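Local coordinates for universal stress protein (Burkholderia pseudomallei, PDB 4WNY) that belongs to the universal stress protein family and probably binds a nucleotide such as ATP as part of a cellular stress response, at residues Ser7-Ala12 with Glu28-Ala33; Val11-Ser16 with Arg69-Asp74; His21-Ala26 with Ala35-Val40. All blocks are in the same frame, centred on the assembly; numbering follows the deposited sequence.

Contact 1. Residues Ser7-Ala12 with Glu28-Ala33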
ATOM      1  N   SER A   7      -8.374  -8.924   6.420  1.00 48.77           N
ATOM      2  CA  SER A   7      -9.792  -9.181   6.659  1.00 49.54           C
ATOM      3  C   SER A   7     -10.622  -7.902   6.649  1.00 43.68           C
ATOM      4  O   SER A   7     -11.745  -7.886   6.145  1.00 41.19           O
ATOM      5  CB  SER A   7      -9.983  -9.906   7.991  1.00 54.90           C
ATOM      6  OG  SER A   7      -9.451  -9.141   9.060  1.00 57.01           O
ATOM      7  N   ILE A   8     -10.067  -6.833   7.214  1.00 42.17           N
ATOM      8  CA  ILE A   8     -10.769  -5.557   7.282  1.00 40.24           C
ATOM      9  C   ILE A   8      -9.933  -4.422   6.698  1.00 37.71           C
ATOM     10  O   ILE A   8      -8.860  -4.093   7.206  1.00 38.23           O
ATOM     11  CB  ILE A   8     -11.161  -5.211   8.731  1.00 41.39           C
ATOM     12  CG1 ILE A   8     -12.176  -6.227   9.262  1.00 42.46           C
ATOM     13  CG2 ILE A   8     -11.731  -3.804   8.807  1.00 39.05           C
ATOM     14  CD1 ILE A   8     -12.483  -6.073  10.739  1.00 44.48           C
ATOM     15  N   ILE A   9     -10.438  -3.823   5.624  1.00 34.93           N
ATOM     16  CA  ILE A   9      -9.719  -2.765   4.926  1.00 33.29           C
ATOM     17  C   ILE A   9     -10.364  -1.400   5.142  1.00 33.70           C
ATOM     18  O   ILE A   9     -11.579  -1.247   5.015  1.00 32.20           O
ATOM     19  CB  ILE A   9      -9.650  -3.036   3.414  1.00 35.42           C
ATOM     20  CG1 ILE A   9      -9.150  -4.460   3.147  1.00 38.81           C
ATOM     21  CG2 ILE A   9      -8.763  -2.008   2.732  1.00 33.80           C
ATOM     22  CD1 ILE A   9      -9.176  -4.844   1.682  1.00 38.76           C
ATOM     23  N   LEU A  10      -9.538  -0.409   5.460  1.00 35.03           N
ATOM     24  CA  LEU A  10     -10.007   0.958   5.647  1.00 34.81           C
ATOM     25  C   LEU A  10      -9.547   1.835   4.486  1.00 31.26           C
ATOM     26  O   LEU A  10      -8.379   1.805   4.105  1.00 29.86           O
ATOM     27  CB  LEU A  10      -9.498   1.512   6.984  1.00 35.81           C
ATOM     28  CG  LEU A  10     -10.031   2.846   7.517  1.00 32.66           C
ATOM     29  CD1 LEU A  10      -9.914   2.881   9.030  1.00 33.51           C
ATOM     30  CD2 LEU A  10      -9.285   4.026   6.915  1.00 31.83           C
ATOM     31  N   VAL A  11     -10.470   2.613   3.925  1.00 28.38           N
ATOM     32  CA  VAL A  11     -10.138   3.551   2.854  1.00 28.01           C
ATOM     33  C   VAL A  11     -10.627   4.959   3.204  1.00 26.60           C
ATOM     34  O   VAL A  11     -11.789   5.156   3.564  1.00 22.31           O
ATOM     35  CB  VAL A  11     -10.733   3.099   1.496  1.00 28.30           C
ATOM     36  CG1 VAL A  11     -12.205   2.754   1.638  1.00 27.53           C
ATOM     37  CG2 VAL A  11     -10.521   4.163   0.424  1.00 31.07           C
ATOM     38  N   ALA A  12      -9.726   5.932   3.117  1.00 28.57           N
ATOM     39  CA  ALA A  12     -10.042   7.303   3.502  1.00 29.81           C
ATOM     40  C   ALA A  12     -10.665   8.084   2.352  1.00 30.75           C
ATOM     41  O   ALA A  12     -10.072   8.204   1.279  1.00 30.73           O
ATOM     42  CB  ALA A  12      -8.791   8.011   4.001  1.00 32.75           C
ATOM     43  N   GLU A  28     -12.108  -3.264  -5.207  1.00 40.35           N
ATOM     44  CA  GLU A  28     -11.613  -4.359  -6.033  1.00 41.58           C
ATOM     45  C   GLU A  28     -10.767  -5.322  -5.213  1.00 39.80           C
ATOM     46  O   GLU A  28     -10.836  -6.536  -5.396  1.00 42.81           O
ATOM     47  CB  GLU A  28     -10.798  -3.817  -7.211  1.00 43.02           C
ATOM     48  N   LEU A  29      -9.969  -4.769  -4.307  1.00 37.29           N
ATOM     49  CA  LEU A  29      -9.145  -5.577  -3.418  1.00 36.96           C
ATOM     50  C   LEU A  29     -10.012  -6.322  -2.412  1.00 35.45           C
ATOM     51  O   LEU A  29      -9.780  -7.496  -2.128  1.00 35.51           O
ATOM     52  CB  LEU A  29      -8.126  -4.704  -2.687  1.00 36.09           C
ATOM     53  CG  LEU A  29      -7.130  -5.451  -1.803  1.00 38.63           C
ATOM     54  CD1 LEU A  29      -6.139  -6.209  -2.663  1.00 39.49           C
ATOM     55  CD2 LEU A  29      -6.413  -4.492  -0.871  1.00 37.86           C
ATOM     56  N   ALA A  30     -11.011  -5.627  -1.876  1.00 33.72           N
ATOM     57  CA  ALA A  30     -11.921  -6.212  -0.899  1.00 33.47           C
ATOM     58  C   ALA A  30     -12.711  -7.371  -1.498  1.00 34.92           C
ATOM     59  O   ALA A  30     -12.981  -8.364  -0.823  1.00 34.27           O
ATOM     60  CB  ALA A  30     -12.869  -5.152  -0.358  1.00 32.82           C
ATOM     61  N   ALA A  31     -13.077  -7.239  -2.769  1.00 36.01           N
ATOM     62  CA  ALA A  31     -13.833  -8.278  -3.458  1.00 42.13           C
ATOM     63  C   ALA A  31     -12.942  -9.467  -3.804  1.00 46.87           C
ATOM     64  O   ALA A  31     -13.352 -10.619  -3.672  1.00 49.31           O
ATOM     65  CB  ALA A  31     -14.483  -7.716  -4.715  1.00 41.52           C
ATOM     66  N   ASP A  32     -11.721  -9.176  -4.247  1.00 48.33           N
ATOM     67  CA  ASP A  32     -10.768 -10.219  -4.616  1.00 52.88           C
ATOM     68  C   ASP A  32     -10.308 -11.009  -3.399  1.00 52.39           C
ATOM     69  O   ASP A  32     -10.187 -12.232  -3.449  1.00 55.03           O
ATOM     70  CB  ASP A  32      -9.554  -9.617  -5.331  1.00 54.30           C
ATOM     71  CG  ASP A  32      -9.866  -9.185  -6.749  1.00 57.80           C
ATOM     72  OD1 ASP A  32     -10.942  -9.562  -7.258  1.00 60.05           O
ATOM     73  OD2 ASP A  32      -9.035  -8.480  -7.360  1.00 59.04           O
ATOM     74  N   ALA A  33     -10.052 -10.301  -2.304  1.00 49.82           N
ATOM     75  CA  ALA A  33      -9.568 -10.937  -1.088  1.00 51.04           C
ATOM     76  C   ALA A  33     -10.717 -11.356  -0.179  1.00 53.19           C
ATOM     77  O   ALA A  33     -10.486 -11.865   0.920  1.00 54.47           O
ATOM     78  CB  ALA A  33      -8.624 -10.008  -0.346  1.00 47.80           C
TER

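Contact 2. Residues Val11-Ser16 with Arg69-Asp74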
ATOM      1  N   VAL A  11     -10.470   2.613   3.925  1.00 28.38           N
ATOM      2  CA  VAL A  11     -10.138   3.551   2.854  1.00 28.01           C
ATOM      3  C   VAL A  11     -10.627   4.959   3.204  1.00 26.60           C
ATOM      4  O   VAL A  11     -11.789   5.156   3.564  1.00 22.31           O
ATOM      5  CB  VAL A  11     -10.733   3.099   1.496  1.00 28.30           C
ATOM      6  CG1 VAL A  11     -12.205   2.754   1.638  1.00 27.53           C
ATOM      7  CG2 VAL A  11     -10.521   4.163   0.424  1.00 31.07           C
ATOM      8  N   ALA A  12      -9.726   5.932   3.117  1.00 28.57           N
ATOM      9  CA  ALA A  12     -10.042   7.303   3.502  1.00 29.81           C
ATOM     10  C   ALA A  12     -10.665   8.084   2.352  1.00 30.75           C
ATOM     11  O   ALA A  12     -10.072   8.204   1.279  1.00 30.73           O
ATOM     12  CB  ALA A  12      -8.791   8.011   4.001  1.00 32.75           C
ATOM     13  N   LEU A  13     -11.860   8.618   2.584  1.00 31.13           N
ATOM     14  CA  LEU A  13     -12.564   9.397   1.571  1.00 33.64           C
ATOM     15  C   LEU A  13     -12.715  10.859   1.993  1.00 37.25           C
ATOM     16  O   LEU A  13     -12.791  11.168   3.184  1.00 39.31           O
ATOM     17  CB  LEU A  13     -13.941   8.788   1.295  1.00 32.60           C
ATOM     18  CG  LEU A  13     -13.989   7.288   0.987  1.00 30.69           C
ATOM     19  CD1 LEU A  13     -15.427   6.841   0.784  1.00 30.87           C
ATOM     20  CD2 LEU A  13     -13.143   6.943  -0.229  1.00 32.13           C
ATOM     21  N   ASP A  14     -12.749  11.756   1.014  1.00 37.82           N
ATOM     22  CA  ASP A  14     -12.963  13.172   1.287  1.00 40.85           C
ATOM     23  C   ASP A  14     -13.796  13.807   0.178  1.00 42.69           C
ATOM     24  O   ASP A  14     -14.069  15.007   0.202  1.00 44.52           O
ATOM     25  CB  ASP A  14     -11.625  13.906   1.455  1.00 42.29           C
ATOM     26  CG  ASP A  14     -10.797  13.929   0.181  1.00 44.07           C
ATOM     27  OD1 ASP A  14     -11.082  13.135  -0.739  1.00 42.05           O
ATOM     28  OD2 ASP A  14      -9.850  14.742   0.101  1.00 47.00           O
ATOM     29  N   GLY A  15     -14.199  12.992  -0.791  1.00 41.90           N
ATOM     30  CA  GLY A  15     -15.039  13.459  -1.877  1.00 42.34           C
ATOM     31  C   GLY A  15     -14.278  13.718  -3.162  1.00 43.44           C
ATOM     32  O   GLY A  15     -14.874  13.819  -4.235  1.00 44.85           O
ATOM     33  N   SER A  16     -12.957  13.822  -3.053  1.00 43.77           N
ATOM     34  CA  SER A  16     -12.117  14.120  -4.206  1.00 47.18           C
ATOM     35  C   SER A  16     -12.099  12.960  -5.196  1.00 46.79           C
ATOM     36  O   SER A  16     -12.371  11.815  -4.830  1.00 43.46           O
ATOM     37  CB  SER A  16     -10.692  14.448  -3.760  1.00 49.15           C
ATOM     38  OG  SER A  16     -10.066  13.315  -3.186  1.00 47.08           O
ATOM     39  N   ARG A  69     -22.282  12.247   4.734  1.00 35.31           N
ATOM     40  CA  ARG A  69     -23.424  11.359   4.545  1.00 36.87           C
ATOM     41  C   ARG A  69     -23.570  10.960   3.081  1.00 36.86           C
ATOM     42  O   ARG A  69     -23.701   9.780   2.761  1.00 37.21           O
ATOM     43  CB  ARG A  69     -24.716  12.019   5.033  1.00 41.61           C
ATOM     44  CG  ARG A  69     -25.966  11.196   4.749  1.00 46.45           C
ATOM     45  CD  ARG A  69     -27.214  11.843   5.328  1.00 52.38           C
ATOM     46  NE  ARG A  69     -27.851  12.766   4.393  1.00 57.17           N
ATOM     47  CZ  ARG A  69     -28.757  12.403   3.491  1.00 60.45           C
ATOM     48  NH1 ARG A  69     -29.130  11.133   3.397  1.00 60.00           N
ATOM     49  NH2 ARG A  69     -29.291  13.306   2.679  1.00 63.41           N
ATOM     50  N   ARG A  70     -23.535  11.956   2.201  1.00 37.95           N
ATOM     51  CA  ARG A  70     -23.669  11.736   0.766  1.00 39.31           C
ATOM     52  C   ARG A  70     -22.530  10.877   0.221  1.00 36.58           C
ATOM     53  O   ARG A  70     -22.755   9.963  -0.570  1.00 37.64           O
ATOM     54  CB  ARG A  70     -23.710  13.076   0.029  1.00 44.80           C
ATOM     55  CG  ARG A  70     -24.704  14.073   0.607  1.00 51.00           C
ATOM     56  CD  ARG A  70     -26.138  13.661   0.323  1.00 56.22           C
ATOM     57  NE  ARG A  70     -27.099  14.473   1.067  1.00 62.46           N
ATOM     58  CZ  ARG A  70     -27.507  15.684   0.699  1.00 66.74           C
ATOM     59  NH1 ARG A  70     -27.033  16.242  -0.408  1.00 68.66           N
ATOM     60  NH2 ARG A  70     -28.387  16.340   1.442  1.00 68.35           N
ATOM     61  N   VAL A  71     -21.309  11.179   0.654  1.00 33.69           N
ATOM     62  CA  VAL A  71     -20.125  10.451   0.207  1.00 32.23           C
ATOM     63  C   VAL A  71     -20.131   9.005   0.696  1.00 29.17           C
ATOM     64  O   VAL A  71     -19.833   8.081  -0.064  1.00 28.97           O
ATOM     65  CB  VAL A  71     -18.829  11.145   0.685  1.00 32.43           C
ATOM     66  CG1 VAL A  71     -17.616  10.245   0.473  1.00 30.76           C
ATOM     67  CG2 VAL A  71     -18.647  12.475  -0.030  1.00 33.13           C
ATOM     68  N   LEU A  72     -20.477   8.815   1.966  1.00 27.53           N
ATOM     69  CA  LEU A  72     -20.507   7.481   2.559  1.00 25.97           C
ATOM     70  C   LEU A  72     -21.676   6.654   2.037  1.00 28.24           C
ATOM     71  O   LEU A  72     -21.598   5.426   1.986  1.00 27.63           O
ATOM     72  CB  LEU A  72     -20.574   7.570   4.085  1.00 25.11           C
ATOM     73  CG  LEU A  72     -19.337   8.154   4.770  1.00 28.16           C
ATOM     74  CD1 LEU A  72     -19.521   8.192   6.281  1.00 28.90           C
ATOM     75  CD2 LEU A  72     -18.091   7.365   4.391  1.00 26.01           C
ATOM     76  N   ASP A  73     -22.761   7.324   1.659  1.00 29.19           N
ATOM     77  CA  ASP A  73     -23.910   6.632   1.087  1.00 30.34           C
ATOM     78  C   ASP A  73     -23.565   6.085  -0.291  1.00 30.22           C
ATOM     79  O   ASP A  73     -23.988   4.990  -0.660  1.00 29.47           O
ATOM     80  CB  ASP A  73     -25.125   7.557   0.995  1.00 33.75           C
ATOM     81  CG  ASP A  73     -25.834   7.722   2.325  1.00 36.89           C
ATOM     82  OD1 ASP A  73     -25.502   6.978   3.272  1.00 34.42           O
ATOM     83  OD2 ASP A  73     -26.725   8.592   2.420  1.00 41.14           O
ATOM     84  N   ASP A  74     -22.794   6.859  -1.046  1.00 30.76           N
ATOM     85  CA  ASP A  74     -22.328   6.434  -2.358  1.00 33.75           C
ATOM     86  C   ASP A  74     -21.351   5.272  -2.235  1.00 33.60           C
ATOM     87  O   ASP A  74     -21.377   4.342  -3.038  1.00 36.19           O
ATOM     88  CB  ASP A  74     -21.668   7.595  -3.098  1.00 35.59           C
ATOM     89  CG  ASP A  74     -20.995   7.154  -4.381  1.00 38.30           C
ATOM     90  OD1 ASP A  74     -21.695   7.024  -5.408  1.00 41.54           O
ATOM     91  OD2 ASP A  74     -19.763   6.944  -4.364  1.00 36.21           O
TER

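Contact 3. Residues His21-Ala26 with Ala35-Val40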
ATOM      1  N   HIS A  21     -11.167   7.288  -6.642  1.00 40.96           N
ATOM      2  CA  HIS A  21     -10.355   6.334  -7.384  1.00 41.69           C
ATOM      3  C   HIS A  21      -9.770   5.296  -6.435  1.00 38.81           C
ATOM      4  O   HIS A  21      -9.671   4.115  -6.769  1.00 40.61           O
ATOM      5  CB  HIS A  21      -9.239   7.054  -8.141  1.00 44.71           C
ATOM      6  CG  HIS A  21      -8.441   6.159  -9.037  1.00 48.05           C
ATOM      7  ND1 HIS A  21      -7.075   6.009  -8.920  1.00 48.72           N
ATOM      8  CD2 HIS A  21      -8.817   5.365 -10.068  1.00 50.23           C
ATOM      9  CE1 HIS A  21      -6.645   5.164  -9.837  1.00 50.40           C
ATOM     10  NE2 HIS A  21      -7.684   4.757 -10.548  1.00 51.14           N
ATOM     11  N   ALA A  22      -9.390   5.748  -5.245  1.00 36.92           N
ATOM     12  CA  ALA A  22      -8.834   4.867  -4.226  1.00 34.97           C
ATOM     13  C   ALA A  22      -9.895   3.909  -3.696  1.00 36.21           C
ATOM     14  O   ALA A  22      -9.595   2.767  -3.348  1.00 38.96           O
ATOM     15  CB  ALA A  22      -8.241   5.682  -3.092  1.00 31.83           C
ATOM     16  N   LEU A  23     -11.132   4.389  -3.634  1.00 35.30           N
ATOM     17  CA  LEU A  23     -12.256   3.575  -3.194  1.00 33.60           C
ATOM     18  C   LEU A  23     -12.500   2.418  -4.155  1.00 35.24           C
ATOM     19  O   LEU A  23     -12.746   1.288  -3.731  1.00 34.45           O
ATOM     20  CB  LEU A  23     -13.518   4.430  -3.068  1.00 31.57           C
ATOM     21  CG  LEU A  23     -14.820   3.669  -2.809  1.00 32.06           C
ATOM     22  CD1 LEU A  23     -14.733   2.885  -1.512  1.00 29.77           C
ATOM     23  CD2 LEU A  23     -16.004   4.622  -2.780  1.00 33.32           C
ATOM     24  N   ASP A  24     -12.427   2.708  -5.451  1.00 38.06           N
ATOM     25  CA  ASP A  24     -12.607   1.687  -6.477  1.00 41.42           C
ATOM     26  C   ASP A  24     -11.518   0.625  -6.391  1.00 41.75           C
ATOM     27  O   ASP A  24     -11.760  -0.552  -6.659  1.00 43.76           O
ATOM     28  CB  ASP A  24     -12.614   2.318  -7.870  1.00 45.21           C
ATOM     29  CG  ASP A  24     -13.864   3.137  -8.134  1.00 48.85           C
ATOM     30  OD1 ASP A  24     -14.852   2.977  -7.385  1.00 46.97           O
ATOM     31  OD2 ASP A  24     -13.860   3.934  -9.096  1.00 53.28           O
ATOM     32  N   ALA A  25     -10.316   1.052  -6.013  1.00 39.66           N
ATOM     33  CA  ALA A  25      -9.195   0.136  -5.851  1.00 38.69           C
ATOM     34  C   ALA A  25      -9.358  -0.698  -4.585  1.00 36.19           C
ATOM     35  O   ALA A  25      -9.106  -1.904  -4.589  1.00 35.38           O
ATOM     36  CB  ALA A  25      -7.885   0.904  -5.819  1.00 38.90           C
ATOM     37  N   ALA A  26      -9.781  -0.045  -3.506  1.00 32.64           N
ATOM     38  CA  ALA A  26     -10.013  -0.721  -2.235  1.00 31.28           C
ATOM     39  C   ALA A  26     -11.163  -1.715  -2.355  1.00 32.78           C
ATOM     40  O   ALA A  26     -11.124  -2.794  -1.765  1.00 32.24           O
ATOM     41  CB  ALA A  26     -10.297   0.293  -1.136  1.00 29.81           C
ATOM     42  N   ALA A  35     -12.758  -9.520   1.477  1.00 48.24           N
ATOM     43  CA  ALA A  35     -12.523  -8.788   2.710  1.00 45.20           C
ATOM     44  C   ALA A  35     -13.641  -7.804   3.022  1.00 41.65           C
ATOM     45  O   ALA A  35     -14.424  -7.433   2.147  1.00 42.12           O
ATOM     46  CB  ALA A  35     -11.200  -8.059   2.627  1.00 42.62           C
ATOM     47  N   ARG A  36     -13.711  -7.386   4.281  1.00 41.15           N
ATOM     48  CA  ARG A  36     -14.640  -6.342   4.686  1.00 41.50           C
ATOM     49  C   ARG A  36     -14.032  -4.974   4.409  1.00 37.99           C
ATOM     50  O   ARG A  36     -12.857  -4.740   4.691  1.00 36.82           O
ATOM     51  CB  ARG A  36     -14.991  -6.474   6.168  1.00 46.63           C
ATOM     52  CG  ARG A  36     -15.732  -7.750   6.522  1.00 52.62           C
ATOM     53  CD  ARG A  36     -16.015  -7.816   8.012  1.00 55.74           C
ATOM     54  NE  ARG A  36     -16.865  -6.715   8.455  1.00 56.17           N
ATOM     55  CZ  ARG A  36     -18.192  -6.769   8.502  1.00 58.37           C
ATOM     56  NH1 ARG A  36     -18.824  -7.875   8.136  1.00 62.53           N
ATOM     57  NH2 ARG A  36     -18.887  -5.719   8.918  1.00 57.09           N
ATOM     58  N   LEU A  37     -14.830  -4.072   3.849  1.00 36.22           N
ATOM     59  CA  LEU A  37     -14.351  -2.728   3.552  1.00 32.48           C
ATOM     60  C   LEU A  37     -15.013  -1.704   4.463  1.00 30.79           C
ATOM     61  O   LEU A  37     -16.220  -1.749   4.687  1.00 34.49           O
ATOM     62  CB  LEU A  37     -14.611  -2.372   2.090  1.00 30.31           C
ATOM     63  CG  LEU A  37     -13.912  -1.109   1.588  1.00 27.57           C
ATOM     64  CD1 LEU A  37     -12.408  -1.327   1.508  1.00 24.46           C
ATOM     65  CD2 LEU A  37     -14.470  -0.689   0.241  1.00 29.60           C
ATOM     66  N   VAL A  38     -14.215  -0.786   4.994  1.00 29.44           N
ATOM     67  CA  VAL A  38     -14.738   0.267   5.851  1.00 28.02           C
ATOM     68  C   VAL A  38     -14.249   1.628   5.372  1.00 26.43           C
ATOM     69  O   VAL A  38     -13.189   2.092   5.792  1.00 27.30           O
ATOM     70  CB  VAL A  38     -14.327   0.065   7.330  1.00 27.40           C
ATOM     71  CG1 VAL A  38     -14.886   1.183   8.190  1.00 25.26           C
ATOM     72  CG2 VAL A  38     -14.804  -1.289   7.847  1.00 28.43           C
ATOM     73  N   PRO A  39     -15.013   2.262   4.471  1.00 26.41           N
ATOM     74  CA  PRO A  39     -14.716   3.630   4.036  1.00 26.97           C
ATOM     75  C   PRO A  39     -14.946   4.635   5.158  1.00 25.99           C
ATOM     76  O   PRO A  39     -15.969   4.563   5.836  1.00 24.75           O
ATOM     77  CB  PRO A  39     -15.709   3.864   2.888  1.00 27.14           C
ATOM     78  CG  PRO A  39     -16.172   2.498   2.479  1.00 28.00           C
ATOM     79  CD  PRO A  39     -16.156   1.693   3.740  1.00 27.71           C
ATOM     80  N   VAL A  40     -14.011   5.554   5.359  1.00 25.64           N
ATOM     81  CA  VAL A  40     -14.197   6.576   6.379  1.00 28.46           C
ATOM     82  C   VAL A  40     -14.119   7.975   5.778  1.00 30.60           C
ATOM     83  O   VAL A  40     -13.261   8.265   4.943  1.00 30.82           O
ATOM     84  CB  VAL A  40     -13.163   6.446   7.525  1.00 28.71           C
ATOM     85  CG1 VAL A  40     -13.302   5.101   8.221  1.00 29.25           C
ATOM     86  CG2 VAL A  40     -11.749   6.633   7.008  1.00 32.17           C
TER

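Contact 1. Residues Ser7-Ala12 with Glu28-Ala33
The carbonyl oxygen of Leu-29 accepts the backbone N of Ala-33, with Leu-29 O and Ala-33 N 2.8 Å apart, so the last turn of helix 17-32 is held closed just where the helix rests on strand 8-13. One residue earlier, Asp-32 N reaches Glu-28 O at 3.0 Å. These bonds keep the main-chain polar groups busy within the helix, and what crosses to the strand is purely apolar. Ile-9 supplies the strand's share through a single atom, CD1. Its CG1 branch stands beside the backbone N (chi1 -50°) and then continues extended (chi2 175°), which carries the terminal methyl well away from the sheet and into the angle between Leu-29 and Ala-30. There CD1 of Ile-9 lies 3.8 Å from CD2 of Leu-29, the two side chains crossing at about a right angle. The same methyl sits 4.0 Å from CA of Ala-30 and 4.2 Å from its CB; with so small a side chain, Ala-30 lets the methyl come down almost onto the helix backbone. Ile-9 also touches Leu-37 and Leu-115 on the flanking strands, and Leu-29 packs on Tyr-6 of the second subunit, placing this end of the helix close to the dimer interface. All three touching residues are buried. A central strand whose isoleucine wedges into the C-terminal turn of the next helix is the first half of a beta-alpha-beta crossover, here opening the Rossmann-like alpha/beta fold of universal stress proteins.

Contact 2. Residues Val11-Ser16 with Arg69-Asp74
Leu-13 holds CG beside its backbone N (chi1 -51°), while Val-71 places CG1 beside its own carbonyl carbon (chi1 168°) and CG2 beside its N; from these settings the two methyls of the valine divide the work. CG1 of Val-71 lies against Leu-13 at both its stem and one of its ends, 4.0 Å from CB and 4.1 Å from CD1. CG2 turns to the loop beyond the strand, where it meets CA of Gly-15 at 4.2 Å. Through Val-71, helix 57-82 therefore packs against both the end of strand 8-13 and the turn that follows. Gly-15 adopts a positive phi, a conformation that suits a residue without a side chain. The turn itself is tied by Asp-14, whose OD1 takes two bonds from Ser-16: the hydroxyl OG, 2.7 Å from Asp-14 OD1, meets that oxygen's syn lone pair, whereas the backbone N of Ser-16 comes from above the carboxylate plane, 56° out of it. The second of these defines an Asx turn. Ser-16 in turn sits at the N-cap of helix 17-32 and makes a weak bond to the N of Ala-19. Tyr-41 of strand 36-43 flanks Val-71. A loop leaving the C-terminal end of the first strand and running into a helix N-cap is common in Rossmann-like folds, and in nucleotide-binding relatives this region probably borders the nucleotide pocket.

Contact 3. Residues His21-Ala26 with Ala35-Val40
The pyrrolidine of Pro-39 is the one ring that enters this interface, and CD1 of Leu-23 meets it, 4.3 Å from CG of Pro-39. Around that meeting point the ring also packs on Leu-13 of the adjoining strand and on Ala-75 and Met-79 of helix 57-82, so the proline lies enclosed between two helices that cover the same face of the sheet. Leu-37, two residues earlier on the strand and pointing to the same side, makes the largest share of the contact. Its CG is anti to the backbone N (chi1 -168°), which lifts CG toward the helix, and from there the two methyls part, one to each of two residues. CD2 of Leu-37 approaches CD1 of Leu-23 at 4.0 Å, the two leucines slanting across one another. CD1 of Leu-37 takes the other partner, lying 3.8 Å from CB of Ala-26. Leu-23 does not aim its CB at the strand, but its CG, also anti to N (chi1 171°), brings the terminal methyl back over the sheet between Leu-37 and Pro-39. Ala-26, by contrast, points toward the strand, and its small size admits the leucine tip. Inside the helix Ala-26 N is bonded to Ala-22 O at 2.8 Å, and no hydrogen bond passes between helix and strand. On another side of the helix, Ala-25 O receives the hydroxyl of Tyr-6 of the second subunit. The short axes run nearly antiparallel, at 167°, and approach to 10.2 Å, a spacing filled by interlocking aliphatic side chains. Helix packed antiparallel on the strand that follows it is the second half of the classic beta-alpha-beta crossover.

How the contacts relate
Contacts 1 and 3 lie within one beta-alpha-beta unit, strand 8-13, helix 17-32 and strand 36-43, in a five-stranded parallel sheet ordered 3-2-1-4-5, and contact 2 ties its first strand to the next helix. Contacts 1 and 3, with centres 5 Å apart, lay the same helix over the two neighbouring strands; along the chain their segments alternate. Contact 2 begins on the same strand as contact 1 but lies 15 Å from it, and it encloses contact 3 in sequence by bringing in helix 57-82. Its centre is 10 Å from that of contact 3. Together they pack two consecutive helices on one face of the sheet, as expected of a Rossmann-like universal stress protein.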